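Local structure of PelA (5TCB) at residues G131-T136 against F172-F177; A189-S194 against P230-D235; W45-A50 against T67-L72. The protein probably cleaves glycosidic bonds through the glycoside hydrolase domain described here, while the full-length protein probably also acts as a deacetylase. One frame throughout, in Å; residues are numbered along the deposited sequence.

Contact 1: G131-T136 against F172-F177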
loop_
_atom_site.group_PDB
_atom_site.type_symbol
_atom_site.label_atom_id
_atom_site.label_comp_id
_atom_site.label_asym_id
_atom_site.label_seq_id
_atom_site.Cartn_x
_atom_site.Cartn_y
_atom_site.Cartn_z
ATOM N N GLY A 131 3.317 -9.749 -6.931
ATOM C CA GLY A 131 3.691 -8.362 -6.767
ATOM C C GLY A 131 3.751 -7.998 -5.302
ATOM O O GLY A 131 3.473 -8.812 -4.408
ATOM N N LEU A 132 4.120 -6.725 -5.084
ATOM C CA LEU A 132 4.227 -6.139 -3.765
ATOM C C LEU A 132 3.379 -4.882 -3.706
ATOM O O LEU A 132 3.347 -4.108 -4.665
ATOM C CB LEU A 132 5.650 -5.729 -3.451
ATOM C CG LEU A 132 6.715 -6.820 -3.536
ATOM C CD1 LEU A 132 8.129 -6.237 -3.396
ATOM C CD2 LEU A 132 6.476 -7.880 -2.507
ATOM N N PHE A 133 2.694 -4.700 -2.582
ATOM C CA PHE A 133 2.016 -3.447 -2.281
ATOM C C PHE A 133 2.955 -2.648 -1.397
ATOM O O PHE A 133 3.234 -3.047 -0.263
ATOM C CB PHE A 133 0.668 -3.658 -1.612
ATOM C CG PHE A 133 -0.056 -2.355 -1.333
ATOM C CD1 PHE A 133 -0.604 -1.635 -2.365
ATOM C CD2 PHE A 133 -0.171 -1.860 -0.057
ATOM C CE1 PHE A 133 -1.258 -0.446 -2.137
ATOM C CE2 PHE A 133 -0.818 -0.640 0.172
ATOM C CZ PHE A 133 -1.371 0.035 -0.880
ATOM N N LEU A 134 3.465 -1.564 -1.930
ATOM C CA LEU A 134 4.512 -0.778 -1.270
ATOM C C LEU A 134 3.901 0.372 -0.479
ATOM O O LEU A 134 3.411 1.355 -1.053
ATOM C CB LEU A 134 5.523 -0.277 -2.298
ATOM C CG LEU A 134 6.169 -1.373 -3.158
ATOM C CD1 LEU A 134 7.153 -0.728 -4.136
ATOM C CD2 LEU A 134 6.863 -2.419 -2.299
ATOM N N ASP A 135 3.961 0.259 0.844
ATOM C CA ASP A 135 3.378 1.234 1.742
ATOM C C ASP A 135 4.459 2.165 2.290
ATOM O O ASP A 135 5.669 1.975 2.090
ATOM C CB ASP A 135 2.655 0.500 2.878
ATOM C CG ASP A 135 1.634 1.344 3.614
ATOM O OD1 ASP A 135 1.210 2.416 3.126
ATOM O OD2 ASP A 135 1.230 0.904 4.716
ATOM N N THR A 136 3.976 3.172 3.007
ATOM C CA THR A 136 4.754 4.217 3.700
ATOM C C THR A 136 5.818 4.846 2.798
ATOM O O THR A 136 6.943 5.133 3.212
ATOM C CB THR A 136 5.312 3.714 5.043
ATOM O OG1 THR A 136 6.121 2.550 4.887
ATOM C CG2 THR A 136 4.161 3.416 5.990
ATOM N N PHE A 172 2.882 -2.193 -6.776
ATOM C CA PHE A 172 1.614 -1.514 -6.577
ATOM C C PHE A 172 1.907 -0.490 -5.485
ATOM O O PHE A 172 2.074 -0.837 -4.311
ATOM C CB PHE A 172 0.560 -2.564 -6.206
ATOM C CG PHE A 172 -0.836 -2.060 -5.977
ATOM C CD1 PHE A 172 -1.228 -0.763 -6.223
ATOM C CD2 PHE A 172 -1.770 -2.970 -5.517
ATOM C CE1 PHE A 172 -2.544 -0.374 -5.972
ATOM C CE2 PHE A 172 -3.088 -2.606 -5.270
ATOM C CZ PHE A 172 -3.482 -1.304 -5.499
ATOM N N PHE A 173 2.070 0.766 -5.892
ATOM C CA PHE A 173 2.489 1.814 -4.964
ATOM C C PHE A 173 1.288 2.316 -4.158
ATOM O O PHE A 173 0.212 2.538 -4.722
ATOM C CB PHE A 173 3.046 3.028 -5.705
ATOM C CG PHE A 173 4.455 2.913 -6.224
ATOM C CD1 PHE A 173 5.030 1.708 -6.552
ATOM C CD2 PHE A 173 5.200 4.073 -6.402
ATOM C CE1 PHE A 173 6.333 1.665 -7.062
ATOM C CE2 PHE A 173 6.465 4.031 -6.912
ATOM C CZ PHE A 173 7.034 2.832 -7.245
ATOM N N ASN A 174 1.483 2.544 -2.863
ATOM C CA ASN A 174 0.587 3.408 -2.073
ATOM C C ASN A 174 1.109 4.832 -2.187
ATOM O O ASN A 174 2.120 5.189 -1.581
ATOM C CB ASN A 174 0.487 2.961 -0.624
ATOM C CG ASN A 174 -0.689 3.611 0.100
ATOM O OD1 ASN A 174 -1.467 4.342 -0.531
ATOM N ND2 ASN A 174 -0.844 3.348 1.388
ATOM N N ARG A 175 0.438 5.656 -2.999
ATOM C CA ARG A 175 0.906 7.032 -3.272
ATOM C C ARG A 175 2.330 6.946 -3.823
ATOM O O ARG A 175 2.582 6.202 -4.776
ATOM C CB ARG A 175 0.751 7.913 -2.050
ATOM C CG ARG A 175 -0.642 8.109 -1.572
ATOM C CD ARG A 175 -0.677 9.026 -0.400
ATOM N NE ARG A 175 -2.036 9.270 0.084
ATOM C CZ ARG A 175 -2.477 10.450 0.483
ATOM N NH1 ARG A 175 -1.684 11.522 0.483
ATOM N NH2 ARG A 175 -3.731 10.551 0.904
ATOM N N GLY A 176 3.283 7.693 -3.296
ATOM C CA GLY A 176 4.573 7.818 -3.957
ATOM C C GLY A 176 4.701 8.986 -4.901
ATOM O O GLY A 176 5.586 8.988 -5.762
ATOM N N PHE A 177 3.881 10.019 -4.721
ATOM C CA PHE A 177 3.821 11.105 -5.686
ATOM C C PHE A 177 5.159 11.803 -5.833
ATOM O O PHE A 177 5.464 12.346 -6.905
ATOM C CB PHE A 177 2.751 12.111 -5.264
ATOM C CG PHE A 177 1.380 11.509 -5.089
ATOM C CD1 PHE A 177 0.827 10.745 -6.078
ATOM C CD2 PHE A 177 0.662 11.714 -3.930
ATOM C CE1 PHE A 177 -0.429 10.152 -5.900
ATOM C CE2 PHE A 177 -0.593 11.155 -3.755
ATOM C CZ PHE A 177 -1.134 10.396 -4.722
#

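Contact 2: A189-S194 against P230-D235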
loop_
_atom_site.group_PDB
_atom_site.type_symbol
_atom_site.label_atom_id
_atom_site.label_comp_id
_atom_site.label_asym_id
_atom_site.label_seq_id
_atom_site.Cartn_x
_atom_site.Cartn_y
_atom_site.Cartn_z
ATOM N N ALA A 189 0.335 0.262 -10.669
ATOM C CA ALA A 189 -0.850 0.993 -10.248
ATOM C C ALA A 189 -0.449 1.805 -9.031
ATOM O O ALA A 189 0.582 1.536 -8.402
ATOM C CB ALA A 189 -2.004 0.040 -9.907
ATOM N N VAL A 190 -1.254 2.813 -8.716
ATOM C CA VAL A 190 -1.069 3.647 -7.540
ATOM C C VAL A 190 -2.377 3.687 -6.778
ATOM O O VAL A 190 -3.429 3.973 -7.371
ATOM C CB VAL A 190 -0.631 5.064 -7.935
ATOM C CG1 VAL A 190 -0.490 5.953 -6.724
ATOM C CG2 VAL A 190 0.661 5.001 -8.741
ATOM N N ALA A 191 -2.312 3.385 -5.484
ATOM C CA ALA A 191 -3.452 3.502 -4.590
ATOM C C ALA A 191 -3.422 4.824 -3.842
ATOM O O ALA A 191 -2.371 5.440 -3.628
ATOM C CB ALA A 191 -3.497 2.355 -3.578
ATOM N N VAL A 192 -4.603 5.223 -3.381
ATOM C CA VAL A 192 -4.775 6.426 -2.587
ATOM C C VAL A 192 -5.815 6.181 -1.505
ATOM O O VAL A 192 -6.975 5.872 -1.799
ATOM C CB VAL A 192 -5.183 7.641 -3.432
ATOM C CG1 VAL A 192 -5.371 8.876 -2.515
ATOM C CG2 VAL A 192 -4.160 7.913 -4.497
ATOM N N GLU A 193 -5.401 6.328 -0.253
ATOM C CA GLU A 193 -6.305 6.466 0.871
ATOM C C GLU A 193 -6.432 7.955 1.154
ATOM O O GLU A 193 -5.432 8.557 1.625
ATOM C CB GLU A 193 -5.766 5.777 2.128
ATOM C CG GLU A 193 -5.313 4.348 1.976
ATOM C CD GLU A 193 -4.479 3.941 3.182
ATOM O OE1 GLU A 193 -5.051 3.524 4.210
ATOM O OE2 GLU A 193 -3.241 4.076 3.115
ATOM N N SER A 194 -7.554 8.630 0.901
ATOM C CA SER A 194 -8.821 8.112 0.404
ATOM C C SER A 194 -9.385 9.180 -0.523
ATOM O O SER A 194 -8.872 10.305 -0.568
ATOM C CB SER A 194 -9.784 7.829 1.555
ATOM O OG SER A 194 -9.343 6.767 2.372
ATOM N N PRO A 230 -3.146 3.186 -13.714
ATOM C CA PRO A 230 -4.347 2.770 -12.978
ATOM C C PRO A 230 -4.300 3.306 -11.565
ATOM O O PRO A 230 -3.258 3.222 -10.904
ATOM C CB PRO A 230 -4.289 1.238 -13.015
ATOM C CG PRO A 230 -3.412 0.919 -14.146
ATOM C CD PRO A 230 -2.395 2.029 -14.222
ATOM N N ILE A 231 -5.418 3.887 -11.119
ATOM C CA ILE A 231 -5.542 4.448 -9.776
ATOM C C ILE A 231 -6.564 3.643 -8.984
ATOM O O ILE A 231 -7.723 3.478 -9.403
ATOM C CB ILE A 231 -5.925 5.941 -9.773
ATOM C CG1 ILE A 231 -5.018 6.734 -10.708
ATOM C CG2 ILE A 231 -5.862 6.485 -8.343
ATOM C CD1 ILE A 231 -5.485 8.150 -10.941
ATOM N N VAL A 232 -6.139 3.178 -7.819
ATOM C CA VAL A 232 -6.986 2.447 -6.894
ATOM C C VAL A 232 -7.355 3.396 -5.764
ATOM O O VAL A 232 -6.492 4.080 -5.198
ATOM C CB VAL A 232 -6.267 1.192 -6.369
ATOM C CG1 VAL A 232 -6.951 0.658 -5.124
ATOM C CG2 VAL A 232 -6.198 0.155 -7.475
ATOM N N ALA A 233 -8.639 3.491 -5.482
ATOM C CA ALA A 233 -9.156 4.254 -4.360
ATOM C C ALA A 233 -9.404 3.305 -3.200
ATOM O O ALA A 233 -10.189 2.367 -3.330
ATOM C CB ALA A 233 -10.452 4.977 -4.732
ATOM N N ILE A 234 -8.744 3.549 -2.069
ATOM C CA ILE A 234 -8.996 2.800 -0.836
ATOM C C ILE A 234 -9.772 3.731 0.081
ATOM O O ILE A 234 -9.197 4.593 0.752
ATOM C CB ILE A 234 -7.713 2.315 -0.151
ATOM C CG1 ILE A 234 -6.847 1.512 -1.096
ATOM C CG2 ILE A 234 -8.099 1.438 1.045
ATOM C CD1 ILE A 234 -5.418 1.242 -0.519
ATOM N N ASP A 235 -11.093 3.549 0.111
ATOM C CA ASP A 235 -11.989 4.316 0.953
ATOM C C ASP A 235 -12.514 3.441 2.086
ATOM O O ASP A 235 -12.449 2.212 2.048
ATOM C CB ASP A 235 -13.144 4.893 0.124
ATOM C CG ASP A 235 -12.746 6.159 -0.632
ATOM O OD1 ASP A 235 -11.552 6.285 -1.009
ATOM O OD2 ASP A 235 -13.628 7.018 -0.837
#

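Contact 3: W45-A50 against T67-L72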
loop_
_atom_site.group_PDB
_atom_site.type_symbol
_atom_site.label_atom_id
_atom_site.label_comp_id
_atom_site.label_asym_id
_atom_site.label_seq_id
_atom_site.Cartn_x
_atom_site.Cartn_y
_atom_site.Cartn_z
ATOM N N TRP A 45 -7.115 -8.300 -8.322
ATOM C CA TRP A 45 -5.912 -8.146 -7.510
ATOM C C TRP A 45 -6.292 -8.251 -6.042
ATOM O O TRP A 45 -7.324 -7.688 -5.617
ATOM C CB TRP A 45 -5.241 -6.782 -7.751
ATOM C CG TRP A 45 -4.537 -6.581 -9.047
ATOM C CD1 TRP A 45 -4.603 -7.341 -10.175
ATOM C CD2 TRP A 45 -3.636 -5.503 -9.348
ATOM N NE1 TRP A 45 -3.804 -6.804 -11.156
ATOM C CE2 TRP A 45 -3.186 -5.679 -10.653
ATOM C CE3 TRP A 45 -3.145 -4.422 -8.601
ATOM C CZ2 TRP A 45 -2.283 -4.796 -11.259
ATOM C CZ3 TRP A 45 -2.261 -3.561 -9.191
ATOM C CH2 TRP A 45 -1.824 -3.754 -10.495
ATOM N N VAL A 46 -5.484 -8.982 -5.282
ATOM C CA VAL A 46 -5.683 -9.128 -3.843
ATOM C C VAL A 46 -4.365 -8.814 -3.145
ATOM O O VAL A 46 -3.343 -9.433 -3.448
ATOM C CB VAL A 46 -6.182 -10.528 -3.460
ATOM C CG1 VAL A 46 -6.454 -10.590 -1.975
ATOM C CG2 VAL A 46 -7.449 -10.854 -4.205
ATOM N N VAL A 47 -4.402 -7.867 -2.213
ATOM C CA VAL A 47 -3.251 -7.499 -1.399
ATOM C C VAL A 47 -3.417 -8.093 -0.010
ATOM O O VAL A 47 -4.445 -7.894 0.643
ATOM C CB VAL A 47 -3.111 -5.977 -1.321
ATOM C CG1 VAL A 47 -1.870 -5.619 -0.481
ATOM C CG2 VAL A 47 -3.028 -5.342 -2.710
ATOM N N LEU A 48 -2.406 -8.825 0.442
ATOM C CA LEU A 48 -2.464 -9.611 1.661
ATOM C C LEU A 48 -1.270 -9.320 2.555
ATOM O O LEU A 48 -0.179 -8.982 2.080
ATOM C CB LEU A 48 -2.452 -11.104 1.355
ATOM C CG LEU A 48 -3.567 -11.509 0.403
ATOM C CD1 LEU A 48 -3.036 -12.411 -0.671
ATOM C CD2 LEU A 48 -4.672 -12.136 1.184
ATOM N N GLU A 49 -1.465 -9.526 3.850
ATOM C CA GLU A 49 -0.340 -9.647 4.772
ATOM C C GLU A 49 0.150 -11.080 4.686
ATOM O O GLU A 49 -0.509 -12.014 5.172
ATOM C CB GLU A 49 -0.756 -9.252 6.186
ATOM C CG GLU A 49 0.303 -9.524 7.251
ATOM C CD GLU A 49 1.681 -9.017 6.870
ATOM O OE1 GLU A 49 1.887 -7.794 6.690
ATOM O OE2 GLU A 49 2.579 -9.874 6.749
ATOM N N ALA A 50 1.324 -11.254 4.084
ATOM C CA ALA A 50 1.862 -12.582 3.795
ATOM C C ALA A 50 2.121 -13.421 5.050
ATOM O O ALA A 50 2.167 -14.658 4.978
ATOM C CB ALA A 50 3.150 -12.421 2.973
ATOM N N THR A 67 -4.575 -12.210 -8.801
ATOM C CA THR A 67 -3.185 -11.767 -8.786
ATOM C C THR A 67 -2.839 -11.353 -7.363
ATOM O O THR A 67 -3.316 -10.306 -6.900
ATOM C CB THR A 67 -2.975 -10.602 -9.765
ATOM O OG1 THR A 67 -3.286 -11.023 -11.094
ATOM C CG2 THR A 67 -1.544 -10.136 -9.810
ATOM N N PRO A 68 -2.078 -12.154 -6.625
ATOM C CA PRO A 68 -1.828 -11.846 -5.217
ATOM C C PRO A 68 -0.586 -11.001 -5.013
ATOM O O PRO A 68 0.476 -11.267 -5.577
ATOM C CB PRO A 68 -1.675 -13.233 -4.591
ATOM C CG PRO A 68 -1.040 -14.045 -5.664
ATOM C CD PRO A 68 -1.669 -13.530 -6.960
ATOM N N PHE A 69 -0.760 -9.977 -4.188
ATOM C CA PHE A 69 0.292 -9.034 -3.795
ATOM C C PHE A 69 0.560 -9.165 -2.304
ATOM O O PHE A 69 -0.375 -9.307 -1.512
ATOM C CB PHE A 69 -0.120 -7.581 -4.057
ATOM C CG PHE A 69 -0.240 -7.217 -5.504
ATOM C CD1 PHE A 69 -1.305 -7.665 -6.248
ATOM C CD2 PHE A 69 0.717 -6.412 -6.125
ATOM C CE1 PHE A 69 -1.414 -7.320 -7.599
ATOM C CE2 PHE A 69 0.616 -6.056 -7.421
ATOM C CZ PHE A 69 -0.450 -6.515 -8.186
ATOM N N ALA A 70 1.833 -9.073 -1.914
ATOM C CA ALA A 70 2.216 -9.058 -0.508
ATOM C C ALA A 70 2.481 -7.625 -0.039
ATOM O O ALA A 70 3.161 -6.844 -0.729
ATOM C CB ALA A 70 3.457 -9.912 -0.274
ATOM N N TYR A 71 1.919 -7.295 1.125
ATOM C CA TYR A 71 2.197 -6.025 1.793
ATOM C C TYR A 71 3.671 -5.884 2.122
ATOM O O TYR A 71 4.291 -6.781 2.694
ATOM C CB TYR A 71 1.349 -5.928 3.052
ATOM C CG TYR A 71 1.548 -4.651 3.821
ATOM C CD1 TYR A 71 2.485 -4.586 4.833
ATOM C CD2 TYR A 71 0.820 -3.532 3.523
ATOM C CE1 TYR A 71 2.691 -3.408 5.540
ATOM C CE2 TYR A 71 1.017 -2.342 4.243
ATOM C CZ TYR A 71 1.953 -2.312 5.234
ATOM O OH TYR A 71 2.200 -1.154 5.957
ATOM N N LEU A 72 4.217 -4.703 1.835
ATOM C CA LEU A 72 5.583 -4.399 2.257
ATOM C C LEU A 72 5.676 -2.919 2.594
ATOM O O LEU A 72 5.571 -2.055 1.708
ATOM C CB LEU A 72 6.597 -4.742 1.169
ATOM C CG LEU A 72 8.073 -4.550 1.554
ATOM C CD1 LEU A 72 8.492 -5.476 2.680
ATOM C CD2 LEU A 72 8.995 -4.743 0.377
HETATM O O HOH W 1 3.177 -9.114 3.718
#

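Contact 1: G131-T136 against F172-F177
Phe133 points the edge of its ring at the face of Phe172 inside a (beta/alpha)8 barrel, where strands 131-135 and 170-174 lie side by side and parallel, linked through helix 145-165 as a beta-alpha-beta unit. The pair is T-shaped, with centroids 4.9 Å apart and planes at 78°. Phe133 CD1 stands above the Phe172 ring, displaced toward its rim and 3.6 Å from Phe172 CD2. In both residues CG is anti to the backbone N; the rings differ in their second torsion, 72° in Phe133 against 7° in Phe172, which helps turn the edge of one to the face of the other. Farther round the Phe133 ring, CZ meets Asn174 CB at 3.5 Å. Flat, bulky rings suit this inward side, where Phe29 and Ala191 also pack on Phe133. On the outward side Leu134 CD1 reaches Phe173 CE1 at 3.9 Å, and both side chains rest on Leu159 of helix 145-165.

Between the two faces, Leu132 O accepts from Phe172 N, Phe172 O from Leu134 N, and Leu134 O from Asn174 N, stitching the strands together. At their C-terminal ends, the side on which (beta/alpha)8 enzymes carry their active sites, polar groups take over. The Asn174 amide lies alongside the Asp135 carboxylate, pointing the same way, while Asp135 OD2 is bonded to Tyr71 OH. Asp135 OD1 is gripped from opposite faces of its plane, by Asn174 ND2 at 2.8 Å and by Thr136 N at 2.9 Å.

Contact 2: A189-S194 against P230-D235
Ser194 OG donates a 2.7 Å hydrogen bond to Ile234 O, approaching in the carbonyl plane, and so prolongs the parallel pairing of two strands of the (beta/alpha)8 barrel past the last backbone bond. That last bond runs from Ile234 N to Val192 O at 2.9 Å; before it, Val190 N reaches Pro230 O, Val232 N reaches Val190 O, and Val192 N meets Val232 O in a more bent bond of 139°.

On the inward face the small Ala191 fits against Val232 and Ile234, its CB 3.8 Å from Ile234 CD1, and Phe172 packs against Ala189, Ala191 and Val232. Glu193 runs alongside Ile234 on this side, its CG 3.8 Å from Ile234 CB, and its carboxylate goes on to bond Tyr236 OH through OE1 and Asn174 ND2 through OE2. On the outward face Val190 and Val192 lie against Leu224, Leu217 and Leu221 of helix 211-226, while the small Ala233 meets Leu252 of helix 242-254.

A cis peptide joins Glu193 to Ser194. The backbone N atoms just beyond it, of Ile195, His196 and Ala197, donate to the Asp235 carboxylate, fixing the loop against the strand, and Asp235 OD1 lies 3.5 Å from Ser194 CB.

Contact 3: W45-A50 against T67-L72
Val46 O receives the shortest hydrogen bond between these strands, from Phe69 N at 2.7 Å and nearly straight at 168°, with Pro68 CA adding a CA-H...O contact to the same oxygen. Val46 N to Thr67 O, Leu48 N to Phe69 O and Tyr71 N to Leu48 O continue this parallel pairing. Pro68 lacks an N-H, but the pairing needs none there: its strand donates through Phe69 N and Tyr71 N.

Phe69 and Trp45 meet obliquely, planes 40° apart: Phe69 CZ sits over one face of the indole, 3.4 Å from Trp45 CE3. Trp45 CG lies anti to its own carbonyl carbon (chi1 -72°), which sets the indole beside Thr67, whose CB is 3.7 Å from Trp45 CD1. Val47 CG2 packs on Phe69 CB. A water accepts from Ala50 N at 2.9 Å and donates to Tyr71 O at 2.8 Å, bridging the two segments past the last direct backbone bond. Glu49 OE2 turns back to Ala51 N.

The aromatic side faces the barrel interior, where Trp45 meets Phe172 edge-to-face and Val47 touches Phe133. On the outer side Leu48 and Pro68 lie under helix 55-63, and Ala50 and Ala70 under helix 111-126; strands 27-30 and 131-135 flank the pair.

In the fold
All three contacts pair adjacent parallel strands of one barrel, and all are largely buried; contact 1, about 4 Å from the centre of the chain, is the most central. Contacts 1 and 3 each close a beta-alpha-beta unit, and strands 67-73 and 131-135 join them side by side. Strands 170-174 and 187-192 likewise join contacts 1 and 2, with Phe173 O probably hydrogen-bonded to Ala191 N. Aromatic rings dominate the interior of contacts 1 and 3, whereas contact 2 offers small and aliphatic groups, its Ala189 CB packing on Trp45. Toward the C-terminal strand ends, polar bonds run from Tyr71 through Asp135 and Asn174 to Glu193, crossing all three contacts.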